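Local coordinates for ribosome maturation protein SDO1 homolog (Methanothermobacter thermautotrophicus, PDB 2WBM) that probably takes part in ribosome maturation as an archaeal member of the SDO1/SBDS family, and is thought to bind RNA and the ribosome, at residues 37-42 with 82-87; 45-50 with 56-61; 67-72 with 94-99; 106-111 with 157-162. One frame throughout, in Å; residues are numbered along the deposited sequence. Where two conformers were deposited one is given.

Strand 37-43 leads straight into helix 45-52, so interactions 1 and 2 begin side by side. Interaction 2 closes first, a short loop that ties helix 45-52 to the segment entering helix 60-63. It falls wholly within the longer loop that interaction 1 closes when helix 81-88 returns to the strand. Interaction 3 opens at 67-72 inside that same loop but closes beyond it, on helix 93-103, so 1 and 3 cross. Their centres lie about 7 Å apart, and both belong to the N-terminal domain. Interaction 4 comes last and joins 106-111 to 157-162, tying the N-terminal domain to domain II. Its Phe160 also packs on helix 45-52 of interaction 2.

Interaction 1 of 4, residues 37-42 with 82-87; sequences ERFEVL and EAMRKV
Phe39 carries this contact, reaching from strand 37-43 to Ala83, Met84 and Val87 of helix 81-88. It is a helix packed across a beta-sheet in the SBDS N-terminal domain, an alpha+beta domain. The strand pairs with strand 28-34 on one edge, and Glu40 is bonded through its backbone to Phe70. The short axes of strand and helix run at 102° to each other, 10.8 Å apart at closest approach.

Along the strand, Arg38 NE forms a salt bridge with Glu33 on the adjoining strand. Phe39 comes next, with its side chain directed at the helix. CG lies anti to the carbonyl carbon (chi1 -64°), and this lets the ring reach Ala83, Met84 and Val87. The ring meets its partners at a slant. Phe39 CE1 touches Met84 CG at 3.9 Å. Phe39 CZ lies 4.2 Å from Ala83 CB and 3.9 Å from Ala83 O, an oxygen that already accepts the helix bond from Val87 N. Val87 CG2 sits 3.7 Å from both CE2 and CZ of Phe39. The ring thus spans one helical turn, from Ala83 to Val87. Phe88 adds an edge-to-face ring contact, and Ile100 of helix 93-103 also packs on Phe39, so the aromatic group is buried between two helices.

The carboxylate of Glu40 forms a salt bridge with Arg31, and its OE1 accepts a hydrogen bond from Ala73 N. Val41 packs on Ile100 and Thr97 of helix 93-103, with Val41 CG1 3.5 Å from Thr97 OG1.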
loop_
_atom_site.group_PDB
_atom_site.type_symbol
_atom_site.label_atom_id
_atom_site.label_comp_id
_atom_site.label_asym_id
_atom_site.label_seq_id
_atom_site.Cartn_x
_atom_site.Cartn_y
_atom_site.Cartn_z
ATOM N N GLU A 37 23.047 14.957 -20.925
ATOM C CA GLU A 37 21.814 14.953 -21.712
ATOM C C GLU A 37 20.695 14.202 -20.992
ATOM O O GLU A 37 20.850 13.022 -20.675
ATOM C CB GLU A 37 22.055 14.337 -23.103
ATOM C CG GLU A 37 23.036 15.119 -23.977
ATOM C CD GLU A 37 22.453 16.441 -24.527
ATOM O OE1 GLU A 37 21.304 16.785 -24.180
ATOM O OE2 GLU A 37 23.156 17.132 -25.303
ATOM N N ARG A 38 19.564 14.876 -20.759
ATOM C CA ARG A 38 18.389 14.250 -20.152
ATOM C C ARG A 38 17.452 13.557 -21.140
ATOM O O ARG A 38 17.220 14.030 -22.253
ATOM C CB ARG A 38 17.561 15.265 -19.375
ATOM C CG ARG A 38 18.273 15.817 -18.179
ATOM C CD ARG A 38 17.466 16.897 -17.548
ATOM N NE ARG A 38 18.209 17.491 -16.448
ATOM C CZ ARG A 38 17.770 18.497 -15.700
ATOM N NH1 ARG A 38 16.578 19.034 -15.932
ATOM N NH2 ARG A 38 18.533 18.969 -14.729
ATOM N N PHE A 39 16.952 12.419 -20.697
ATOM C CA PHE A 39 15.924 11.636 -21.361
ATOM C C PHE A 39 14.856 11.408 -20.307
ATOM O O PHE A 39 15.157 10.985 -19.169
ATOM C CB PHE A 39 16.484 10.293 -21.839
ATOM C CG PHE A 39 17.552 10.409 -22.897
ATOM C CD1 PHE A 39 17.223 10.322 -24.253
ATOM C CD2 PHE A 39 18.894 10.583 -22.537
ATOM C CE1 PHE A 39 18.204 10.404 -25.237
ATOM C CE2 PHE A 39 19.893 10.692 -23.500
ATOM C CZ PHE A 39 19.559 10.588 -24.871
ATOM N N GLU A 40 13.614 11.718 -20.659
ATOM C CA GLU A 40 12.522 11.742 -19.695
ATOM C C GLU A 40 11.300 11.072 -20.279
ATOM O O GLU A 40 11.037 11.185 -21.487
ATOM C CB GLU A 40 12.149 13.170 -19.322
ATOM C CG GLU A 40 13.307 13.901 -18.587
ATOM C CD GLU A 40 13.011 15.321 -18.194
ATOM O OE1 GLU A 40 11.907 15.849 -18.491
ATOM O OE2 GLU A 40 13.916 15.927 -17.573
ATOM N N VAL A 41 10.547 10.412 -19.407
ATOM C CA VAL A 41 9.245 9.854 -19.785
ATOM C C VAL A 41 8.188 10.246 -18.766
ATOM O O VAL A 41 8.512 10.529 -17.613
ATOM C CB VAL A 41 9.300 8.296 -19.937
ATOM C CG1 VAL A 41 10.062 7.924 -21.216
ATOM C CG2 VAL A 41 9.925 7.608 -18.676
ATOM N N LEU A 42 6.933 10.296 -19.208
ATOM C CA LEU A 42 5.810 10.652 -18.349
ATOM C C LEU A 42 5.157 9.357 -17.919
ATOM O O LEU A 42 4.768 8.546 -18.773
ATOM C CB LEU A 42 4.804 11.514 -19.111
ATOM C CG LEU A 42 5.303 12.943 -19.354
ATOM C CD1 LEU A 42 4.421 13.668 -20.385
ATOM C CD2 LEU A 42 5.291 13.680 -18.017
ATOM N N GLU A 82 18.478 9.199 -33.112
ATOM C CA GLU A 82 19.929 9.064 -33.117
ATOM C C GLU A 82 20.495 9.138 -31.694
ATOM O O GLU A 82 21.351 8.338 -31.315
ATOM C CB GLU A 82 20.547 10.152 -33.999
ATOM C CG GLU A 82 22.050 10.061 -34.185
ATOM C CD GLU A 82 22.575 11.194 -35.039
ATOM O OE1 GLU A 82 21.757 12.023 -35.501
ATOM O OE2 GLU A 82 23.800 11.263 -35.243
ATOM N N ALA A 83 20.021 10.112 -30.918
ATOM C CA ALA A 83 20.485 10.272 -29.531
ATOM C C ALA A 83 20.137 9.045 -28.675
ATOM O O ALA A 83 20.959 8.586 -27.869
ATOM C CB ALA A 83 19.910 11.539 -28.898
ATOM N N MET A 84 18.932 8.510 -28.865
ATOM C CA MET A 84 18.533 7.311 -28.122
ATOM C C MET A 84 19.380 6.113 -28.493
ATOM O O MET A 84 19.784 5.358 -27.611
ATOM C CB MET A 84 17.043 7.015 -28.295
ATOM C CG MET A 84 16.170 8.000 -27.540
ATOM S SD MET A 84 14.426 7.566 -27.662
ATOM C CE MET A 84 14.026 7.927 -29.363
ATOM N N ARG A 85 19.672 5.954 -29.785
ATOM C CA ARG A 85 20.536 4.860 -30.239
ATOM C C ARG A 85 21.939 5.006 -29.650
ATOM O O ARG A 85 22.564 4.016 -29.283
ATOM C CB ARG A 85 20.600 4.789 -31.770
ATOM C CG ARG A 85 19.322 4.265 -32.424
ATOM C CD ARG A 85 19.503 3.993 -33.921
ATOM N NE ARG A 85 19.845 5.206 -34.674
ATOM C CZ ARG A 85 18.973 5.949 -35.359
ATOM N NH1 ARG A 85 17.685 5.610 -35.403
ATOM N NH2 ARG A 85 19.395 7.036 -36.004
ATOM N N LYS A 86 22.437 6.239 -29.571
ATOM C CA LYS A 86 23.762 6.477 -29.006
ATOM C C LYS A 86 23.814 6.055 -27.531
ATOM O O LYS A 86 24.757 5.396 -27.108
ATOM C CB LYS A 86 24.176 7.953 -29.179
ATOM C CG LYS A 86 25.571 8.310 -28.665
ATOM C CD LYS A 86 26.687 7.782 -29.550
ATOM C CE LYS A 86 28.033 8.358 -29.117
ATOM N NZ LYS A 86 29.154 7.744 -29.861
ATOM N N VAL A 87 22.783 6.408 -26.773
ATOM C CA VAL A 87 22.770 6.205 -25.317
ATOM C C VAL A 87 22.261 4.823 -24.893
ATOM O O VAL A 87 22.860 4.186 -24.019
ATOM C CB VAL A 87 21.973 7.329 -24.614
ATOM C CG1 VAL A 87 21.701 7.014 -23.127
ATOM C CG2 VAL A 87 22.732 8.653 -24.762
#

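Interaction 2 of 4, residues 45-50 with 56-61; sequences PDLAAE and SDVSVE
Val58 packs its two methyl groups against one side of helix 45-52. Val58 CG1 lies 4.1 Å from Leu47 CB and 4.0 Å from Leu47 O. Val58 CG2 rests on Glu50 CB at 3.7 Å. Val58 CG1 is anti to the backbone N (chi1 177°), which spreads the methyls over two residues one helical turn apart. The side chains of Leu47 and Val58 run roughly perpendicular to each other.

Ser56 holds the other end. Ser56 CB and OG both lie 3.1 Å from Glu50 O. A water joins the side chains, 2.8 Å from Ser56 OG and also 2.8 Å from Glu50 OE1, to which it donates. The Glu50 chain bends at chi2 (-60°), and this brings the carboxylate round to the water.

Ser56 OG also accepts from Val58 N at 3.1 Å and 164°. This is an ST turn, and it fixes the backbone that presents Val58 to the helix. Ser59 is the N-cap of helix 60-63, its OG bonded to Asp62 N.

The contact lies near the surface of the N-terminal domain. Val63 of helix 60-63 touches Leu47, Ala48 and Val58, while Val60 leans on Thr97 and Pro98 of helix 93-103.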
loop_
_atom_site.group_PDB
_atom_site.type_symbol
_atom_site.label_atom_id
_atom_site.label_comp_id
_atom_site.label_asym_id
_atom_site.label_seq_id
_atom_site.Cartn_x
_atom_site.Cartn_y
_atom_site.Cartn_z
ATOM N N PRO A 45 2.779 7.310 -11.343
ATOM C CA PRO A 45 3.761 7.208 -10.256
ATOM C C PRO A 45 3.619 5.904 -9.462
ATOM O O PRO A 45 4.634 5.334 -9.026
ATOM C CB PRO A 45 3.437 8.422 -9.373
ATOM C CG PRO A 45 1.993 8.718 -9.640
ATOM C CD PRO A 45 1.832 8.421 -11.123
ATOM N N ASP A 46 2.386 5.432 -9.296
ATOM C CA ASP A 46 2.138 4.197 -8.542
ATOM C C ASP A 46 2.699 3.011 -9.327
ATOM O O ASP A 46 3.415 2.173 -8.784
ATOM C CB ASP A 46 0.647 3.999 -8.300
ATOM C CG ASP A 46 0.070 5.014 -7.334
ATOM O OD1 ASP A 46 0.748 5.373 -6.345
ATOM O OD2 ASP A 46 -1.078 5.446 -7.560
ATOM N N LEU A 47 2.399 2.966 -10.620
ATOM C CA LEU A 47 2.857 1.856 -11.446
ATOM C C LEU A 47 4.365 1.911 -11.681
ATOM O O LEU A 47 5.012 0.858 -11.713
ATOM C CB LEU A 47 2.077 1.782 -12.758
ATOM C CG LEU A 47 0.592 1.420 -12.606
ATOM C CD1 LEU A 47 -0.083 1.450 -13.982
ATOM C CD2 LEU A 47 0.375 0.067 -11.911
ATOM N N ALA A 48 4.917 3.122 -11.802
ATOM C CA ALA A 48 6.368 3.307 -11.912
ATOM C C ALA A 48 7.066 2.770 -10.657
ATOM O O ALA A 48 8.091 2.087 -10.757
ATOM C CB ALA A 48 6.731 4.794 -12.156
ATOM N N ALA A 49 6.508 3.058 -9.480
ATOM C CA ALA A 49 7.088 2.555 -8.235
ATOM C C ALA A 49 7.061 1.026 -8.189
ATOM O O ALA A 49 8.029 0.392 -7.751
ATOM C CB ALA A 49 6.378 3.152 -7.015
ATOM N N GLU A 50 5.951 0.439 -8.640
ATOM C CA GLU A 50 5.797 -1.020 -8.678
ATOM C C GLU A 50 6.778 -1.657 -9.657
ATOM O O GLU A 50 7.361 -2.709 -9.358
ATOM C CB GLU A 50 4.364 -1.431 -9.061
ATOM C CG GLU A 50 3.316 -1.280 -7.963
ATOM C CD GLU A 50 3.610 -2.104 -6.712
ATOM O OE1 GLU A 50 4.190 -3.215 -6.813
ATOM O OE2 GLU A 50 3.233 -1.642 -5.614
ATOM N N SER A 56 8.387 -7.613 -10.362
ATOM C CA SER A 56 7.110 -6.965 -10.658
ATOM C C SER A 56 6.476 -7.496 -11.938
ATOM O O SER A 56 7.174 -7.789 -12.909
ATOM C CB SER A 56 7.286 -5.452 -10.784
ATOM O OG SER A 56 6.090 -4.858 -11.263
ATOM N N ASP A 57 5.150 -7.602 -11.933
ATOM C CA ASP A 57 4.396 -8.038 -13.111
ATOM C C ASP A 57 3.810 -6.883 -13.929
ATOM O O ASP A 57 3.126 -7.111 -14.929
ATOM C CB ASP A 57 3.299 -9.025 -12.710
ATOM C CG ASP A 57 3.826 -10.440 -12.525
ATOM O OD1 ASP A 57 5.064 -10.627 -12.547
ATOM O OD2 ASP A 57 3.007 -11.371 -12.361
ATOM N N VAL A 58 4.093 -5.651 -13.508
ATOM C CA VAL A 58 3.600 -4.456 -14.189
ATOM C C VAL A 58 4.314 -4.283 -15.527
ATOM O O VAL A 58 5.542 -4.273 -15.588
ATOM C CB VAL A 58 3.820 -3.183 -13.322
ATOM C CG1 VAL A 58 3.371 -1.921 -14.059
ATOM C CG2 VAL A 58 3.092 -3.304 -11.990
ATOM N N SER A 59 3.547 -4.134 -16.601
ATOM C CA SER A 59 4.138 -3.940 -17.920
ATOM C C SER A 59 4.490 -2.480 -18.167
ATOM O O SER A 59 3.790 -1.568 -17.707
ATOM C CB SER A 59 3.198 -4.438 -19.012
ATOM O OG SER A 59 2.293 -3.415 -19.373
ATOM N N VAL A 60 5.573 -2.261 -18.908
ATOM C CA VAL A 60 6.013 -0.921 -19.230
ATOM C C VAL A 60 4.919 -0.116 -19.963
ATOM O O VAL A 60 4.783 1.098 -19.737
ATOM C CB VAL A 60 7.383 -0.913 -19.980
ATOM C CG1 VAL A 60 7.259 -1.391 -21.423
ATOM C CG2 VAL A 60 7.994 0.468 -19.926
ATOM N N GLU A 61 4.131 -0.798 -20.801
ATOM C CA GLU A 61 3.034 -0.154 -21.527
ATOM C C GLU A 61 2.005 0.447 -20.567
ATOM O O GLU A 61 1.428 1.492 -20.851
ATOM C CB GLU A 61 2.360 -1.125 -22.500
ATOM C CG GLU A 61 3.270 -1.529 -23.656
ATOM C CD GLU A 61 4.068 -2.808 -23.395
ATOM O OE1 GLU A 61 4.302 -3.167 -22.217
ATOM O OE2 GLU A 61 4.463 -3.461 -24.386
HETATM O O HOH W 1 4.760 -5.050 -8.798
#

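Interaction 3 of 4, residues 67-72 with 94-99; sequences QEVFRD and LEVTPV
This is a small van der Waals contact, half of it apolar, made by Gln67 with Leu94 and Val69 with Val96. A helix packs on an extended segment that pairs with the edge of the sheet of the alpha+beta SBDS N-terminal domain. The segment 67-72 lies between helix 60-63 and strand 77-78, and its partner is the N-terminal half of helix 93-103.

Gln67 and Leu94 meet toward the outside. The Gln67 chain runs extended beyond CG (chi2 -176°), which carries its amide over to the leucine. Leu94 CD2 touches Gln67 CD at 3.8 Å, and Gln67 NE2 lies 3.9 Å from the same methyl. On the other branch, Leu94 CD1 is 3.9 Å from Gln67 OE1. The leucine fork therefore has a methyl near each end of the amide. Glu61 of helix 60-63 touches both Gln67 and Leu94.

Val69 and Val96 form the buried half, each with its side chain aimed at the other segment. Val69 also touches Phe39 and Met84, and Val96 touches Phe88. The pair thus belongs to the core shared by the sheet, helix 81-88 and helix 93-103. Backbone hydrogen bonds link Phe70 to Glu40 of strand 37-43 and Val69 to Ala79. The first holds the segment to the sheet; the second ties it to the loop after strand 77-78. The chain then turns a corner at Arg71.

The helix is kinked at Pro98, whose ring nitrogen has no N-H to give to the preceding turn. Before this kink, Val96 CG1 meets Val69 CG2 at 4.0 Å.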
loop_
_atom_site.group_PDB
_atom_site.type_symbol
_atom_site.label_atom_id
_atom_site.label_comp_id
_atom_site.label_asym_id
_atom_site.label_seq_id
_atom_site.Cartn_x
_atom_site.Cartn_y
_atom_site.Cartn_z
ATOM N N GLN A 67 3.732 6.899 -25.159
ATOM C CA GLN A 67 4.937 6.151 -25.537
ATOM C C GLN A 67 5.903 7.050 -26.297
ATOM O O GLN A 67 6.121 6.862 -27.491
ATOM C CB GLN A 67 4.572 4.911 -26.367
ATOM C CG GLN A 67 3.651 3.952 -25.633
ATOM C CD GLN A 67 3.374 2.682 -26.428
ATOM O OE1 GLN A 67 3.844 2.523 -27.553
ATOM N NE2 GLN A 67 2.575 1.787 -25.856
ATOM N N GLU A 68 6.452 8.045 -25.600
ATOM C CA GLU A 68 7.362 9.015 -26.225
ATOM C C GLU A 68 8.486 9.274 -25.247
ATOM O O GLU A 68 8.260 9.305 -24.029
ATOM C CB GLU A 68 6.664 10.341 -26.522
ATOM C CG GLU A 68 5.511 10.229 -27.470
ATOM C CD GLU A 68 4.865 11.580 -27.722
ATOM O OE1 GLU A 68 4.315 12.137 -26.752
ATOM O OE2 GLU A 68 4.898 12.061 -28.870
ATOM N N VAL A 69 9.689 9.443 -25.776
ATOM C CA VAL A 69 10.843 9.770 -24.941
ATOM C C VAL A 69 11.160 11.243 -25.178
ATOM O O VAL A 69 11.351 11.695 -26.322
ATOM C CB VAL A 69 12.062 8.871 -25.240
ATOM C CG1 VAL A 69 13.248 9.286 -24.349
ATOM C CG2 VAL A 69 11.711 7.374 -25.011
ATOM N N PHE A 70 11.185 12.004 -24.085
ATOM C CA PHE A 70 11.421 13.435 -24.164
ATOM C C PHE A 70 12.860 13.795 -23.807
ATOM O O PHE A 70 13.524 13.094 -23.049
ATOM C CB PHE A 70 10.487 14.172 -23.182
ATOM C CG PHE A 70 9.017 14.025 -23.515
ATOM C CD1 PHE A 70 8.393 14.967 -24.313
ATOM C CD2 PHE A 70 8.280 12.920 -23.036
ATOM C CE1 PHE A 70 7.013 14.843 -24.641
ATOM C CE2 PHE A 70 6.910 12.766 -23.377
ATOM C CZ PHE A 70 6.283 13.742 -24.164
ATOM N N ARG A 71 13.313 14.925 -24.332
ATOM C CA ARG A 71 14.493 15.587 -23.787
ATOM C C ARG A 71 14.057 16.341 -22.538
ATOM O O ARG A 71 14.773 16.366 -21.537
ATOM C CB ARG A 71 15.066 16.560 -24.802
ATOM C CG ARG A 71 15.544 15.835 -26.072
ATOM C CD ARG A 71 16.054 16.830 -27.072
ATOM N NE ARG A 71 17.472 17.146 -26.849
ATOM C CZ ARG A 71 18.094 18.214 -27.339
ATOM N NH1 ARG A 71 17.428 19.123 -28.036
ATOM N NH2 ARG A 71 19.385 18.388 -27.099
ATOM N N ASP A 72 12.891 16.987 -22.615
ATOM C CA ASP A 72 12.312 17.654 -21.454
ATOM C C ASP A 72 10.806 17.459 -21.506
ATOM O O ASP A 72 10.125 18.034 -22.350
ATOM C CB ASP A 72 12.677 19.144 -21.398
ATOM C CG ASP A 72 12.182 19.813 -20.116
ATOM O OD1 ASP A 72 10.974 19.721 -19.823
ATOM O OD2 ASP A 72 13.000 20.421 -19.394
ATOM N N LEU A 94 9.599 1.720 -25.837
ATOM C CA LEU A 94 9.254 0.623 -24.927
ATOM C C LEU A 94 10.507 -0.115 -24.438
ATOM O O LEU A 94 10.447 -0.858 -23.463
ATOM C CB LEU A 94 8.248 -0.344 -25.572
ATOM C CG LEU A 94 6.887 0.301 -25.917
ATOM C CD1 LEU A 94 5.928 -0.673 -26.586
ATOM C CD2 LEU A 94 6.225 0.943 -24.679
ATOM N N GLU A 95 11.627 0.093 -25.125
ATOM C CA GLU A 95 12.896 -0.513 -24.711
ATOM C C GLU A 95 13.741 0.501 -23.937
ATOM O O GLU A 95 14.517 0.130 -23.057
ATOM C CB GLU A 95 13.663 -1.088 -25.909
ATOM C CG GLU A 95 12.984 -2.315 -26.536
ATOM C CD GLU A 95 13.680 -2.835 -27.788
ATOM O OE1 GLU A 95 14.656 -2.213 -28.259
ATOM O OE2 GLU A 95 13.244 -3.885 -28.313
ATOM N N VAL A 96 13.580 1.779 -24.252
ATOM C CA VAL A 96 14.287 2.833 -23.526
ATOM C C VAL A 96 13.699 3.033 -22.122
ATOM O O VAL A 96 14.433 3.205 -21.141
ATOM C CB VAL A 96 14.279 4.154 -24.325
ATOM C CG1 VAL A 96 14.802 5.323 -23.468
ATOM C CG2 VAL A 96 15.111 3.999 -25.598
ATOM N N THR A 97 12.372 3.032 -22.040
ATOM C CA THR A 97 11.684 3.357 -20.787
ATOM C C THR A 97 12.083 2.482 -19.572
ATOM O O THR A 97 12.287 3.032 -18.478
ATOM C CB THR A 97 10.152 3.395 -20.993
ATOM O OG1 THR A 97 9.828 4.483 -21.863
ATOM C CG2 THR A 97 9.427 3.558 -19.665
ATOM N N PRO A 98 12.201 1.146 -19.741
ATOM C CA PRO A 98 12.617 0.327 -18.580
ATOM C C PRO A 98 13.979 0.733 -18.039
ATOM O O PRO A 98 14.195 0.657 -16.825
ATOM C CB PRO A 98 12.692 -1.090 -19.149
ATOM C CG PRO A 98 11.741 -1.087 -20.301
ATOM C CD PRO A 98 11.835 0.293 -20.892
ATOM N N VAL A 99 14.882 1.173 -18.919
ATOM C CA VAL A 99 16.209 1.649 -18.479
ATOM C C VAL A 99 16.070 2.964 -17.690
ATOM O O VAL A 99 16.672 3.125 -16.615
ATOM C CB VAL A 99 17.200 1.817 -19.657
ATOM C CG1 VAL A 99 18.587 2.202 -19.133
ATOM C CG2 VAL A 99 17.286 0.502 -20.457
#

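Interaction 4 of 4, residues 106-111 with 157-162; sequences IQLTAE and VDPFKT
Ile106 sits squarely over a face of the Phe160 ring, in a CH-pi contact that joins two domains. Ile106 CG1 lies 3.6 Å from the centroid of the Phe160 ring and only 14° off the ring normal. The isoleucine is on strand 105-107, an outer strand of the three-stranded sheet in the SBDS N-terminal domain. The phenylalanine is in the loop of domain II before helix 163-174.

The isoleucine spreads across the ring. Ile106 CG2 nears Phe160 CD1 at 3.9 Å, and Ile106 CD1 touches Phe160 CZ at 3.7 Å. Phe160 CG is anti to the backbone N (chi1 -179°), which places the ring against Ile106 of strand 105-107. Ala49 and Arg52 of helix 45-52 also pack on it, so the ring is buried between helix and strand.

Asp158 shapes the loop. Asp158 OD2 accepts from Phe160 N at 2.8 Å, met from above the carboxylate plane, and from Lys161 N at 2.9 Å with a nearly straight 170° bond. These form an Asx turn and an Asx motif, and the double grip fixes the backbone that bears the ring. Pro159 O accepts a bond from Lys120 of helix 110-131, the long helix that begins just after Thr109.

The second apolar pair lies beside this helix, where Leu108 CD1 rests 3.6 Å from both CB and CG of Pro159.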
loop_
_atom_site.group_PDB
_atom_site.type_symbol
_atom_site.label_atom_id
_atom_site.label_comp_id
_atom_site.label_asym_id
_atom_site.label_seq_id
_atom_site.Cartn_x
_atom_site.Cartn_y
_atom_site.Cartn_z
ATOM N N ILE A 106 13.132 10.139 -10.196
ATOM C CA ILE A 106 11.742 10.564 -10.333
ATOM C C ILE A 106 11.672 12.048 -9.993
ATOM O O ILE A 106 12.215 12.489 -8.977
ATOM C CB ILE A 106 10.814 9.778 -9.371
ATOM C CG1 ILE A 106 10.809 8.280 -9.716
ATOM C CG2 ILE A 106 9.397 10.368 -9.379
ATOM C CD1 ILE A 106 10.197 7.923 -11.062
ATOM N N GLN A 107 11.025 12.814 -10.866
ATOM C CA GLN A 107 10.903 14.254 -10.676
ATOM C C GLN A 107 9.444 14.592 -10.413
ATOM O O GLN A 107 8.555 14.205 -11.209
ATOM C CB GLN A 107 11.416 14.982 -11.931
ATOM C CG GLN A 107 12.829 14.544 -12.365
ATOM C CD GLN A 107 13.897 14.813 -11.305
ATOM O OE1 GLN A 107 14.785 13.984 -11.077
ATOM N NE2 GLN A 107 13.808 15.966 -10.643
ATOM N N LEU A 108 9.221 15.288 -9.303
ATOM C CA LEU A 108 7.901 15.688 -8.837
ATOM C C LEU A 108 7.783 17.191 -8.819
ATOM O O LEU A 108 8.763 17.888 -8.549
ATOM C CB LEU A 108 7.663 15.188 -7.406
ATOM C CG LEU A 108 7.880 13.694 -7.158
ATOM C CD1 LEU A 108 7.624 13.363 -5.712
ATOM C CD2 LEU A 108 7.013 12.830 -8.088
ATOM N N THR A 109 6.568 17.698 -9.030
ATOM C CA THR A 109 6.304 19.131 -8.790
ATOM C C THR A 109 6.146 19.313 -7.280
ATOM O O THR A 109 6.008 18.322 -6.544
ATOM C CB THR A 109 5.017 19.589 -9.489
ATOM O OG1 THR A 109 3.889 18.968 -8.865
ATOM C CG2 THR A 109 5.037 19.212 -10.981
ATOM N N ALA A 110 6.170 20.561 -6.811
ATOM C CA ALA A 110 5.985 20.821 -5.379
ATOM C C ALA A 110 4.624 20.297 -4.916
ATOM O O ALA A 110 4.513 19.666 -3.852
ATOM C CB ALA A 110 6.111 22.307 -5.081
ATOM N N GLU A 111 3.589 20.557 -5.714
ATOM C CA GLU A 111 2.257 20.097 -5.339
ATOM C C GLU A 111 2.171 18.558 -5.284
ATOM O O GLU A 111 1.542 17.998 -4.378
ATOM C CB GLU A 111 1.188 20.687 -6.264
ATOM C CG GLU A 111 -0.241 20.276 -5.887
ATOM C CD GLU A 111 -0.655 20.656 -4.449
ATOM O OE1 GLU A 111 -0.009 21.522 -3.799
ATOM O OE2 GLU A 111 -1.654 20.076 -3.965
ATOM N N VAL A 157 8.106 10.646 5.661
ATOM C CA VAL A 157 7.473 9.785 4.674
ATOM C C VAL A 157 7.952 10.198 3.265
ATOM O O VAL A 157 8.015 11.387 2.950
ATOM C CB VAL A 157 5.927 9.834 4.806
ATOM C CG1 VAL A 157 5.223 9.196 3.608
ATOM C CG2 VAL A 157 5.476 9.160 6.116
ATOM N N ASP A 158 8.327 9.214 2.454
ATOM C CA ASP A 158 8.743 9.469 1.069
ATOM C C ASP A 158 7.517 9.635 0.185
ATOM O O ASP A 158 6.545 8.893 0.330
ATOM C CB ASP A 158 9.578 8.303 0.550
ATOM C CG ASP A 158 10.289 8.638 -0.739
ATOM O OD1 ASP A 158 11.329 9.317 -0.651
ATOM O OD2 ASP A 158 9.802 8.254 -1.829
ATOM N N PRO A 159 7.563 10.583 -0.776
ATOM C CA PRO A 159 6.436 10.736 -1.700
ATOM C C PRO A 159 6.255 9.551 -2.673
ATOM O O PRO A 159 5.135 9.296 -3.123
ATOM C CB PRO A 159 6.817 11.994 -2.500
ATOM C CG PRO A 159 8.339 12.038 -2.412
ATOM C CD PRO A 159 8.602 11.611 -0.997
ATOM N N PHE A 160 7.337 8.835 -2.990
ATOM C CA PHE A 160 7.320 7.913 -4.132
ATOM C C PHE A 160 7.358 6.427 -3.774
ATOM O O PHE A 160 6.644 5.621 -4.387
ATOM C CB PHE A 160 8.457 8.254 -5.110
ATOM C CG PHE A 160 8.498 7.374 -6.339
ATOM C CD1 PHE A 160 7.574 7.549 -7.372
ATOM C CD2 PHE A 160 9.457 6.364 -6.463
ATOM C CE1 PHE A 160 7.594 6.732 -8.505
ATOM C CE2 PHE A 160 9.496 5.547 -7.591
ATOM C CZ PHE A 160 8.560 5.735 -8.626
ATOM N N LYS A 161 8.213 6.059 -2.821
ATOM C CA LYS A 161 8.351 4.665 -2.397
ATOM C C LYS A 161 6.986 4.086 -2.058
ATOM O O LYS A 161 6.150 4.766 -1.478
ATOM C CB LYS A 161 9.256 4.569 -1.171
ATOM C CG LYS A 161 10.709 4.908 -1.450
ATOM C CD LYS A 161 11.549 4.697 -0.211
ATOM C CE LYS A 161 12.958 5.233 -0.403
ATOM N NZ LYS A 161 13.697 5.170 0.888
ATOM N N THR A 162 6.755 2.832 -2.429
ATOM C CA THR A 162 5.448 2.215 -2.168
ATOM C C THR A 162 5.105 2.198 -0.675
ATOM O O THR A 162 5.990 2.128 0.193
ATOM C CB THR A 162 5.366 0.799 -2.719
ATOM O OG1 THR A 162 6.316 -0.030 -2.037
ATOM C CG2 THR A 162 5.652 0.781 -4.240
#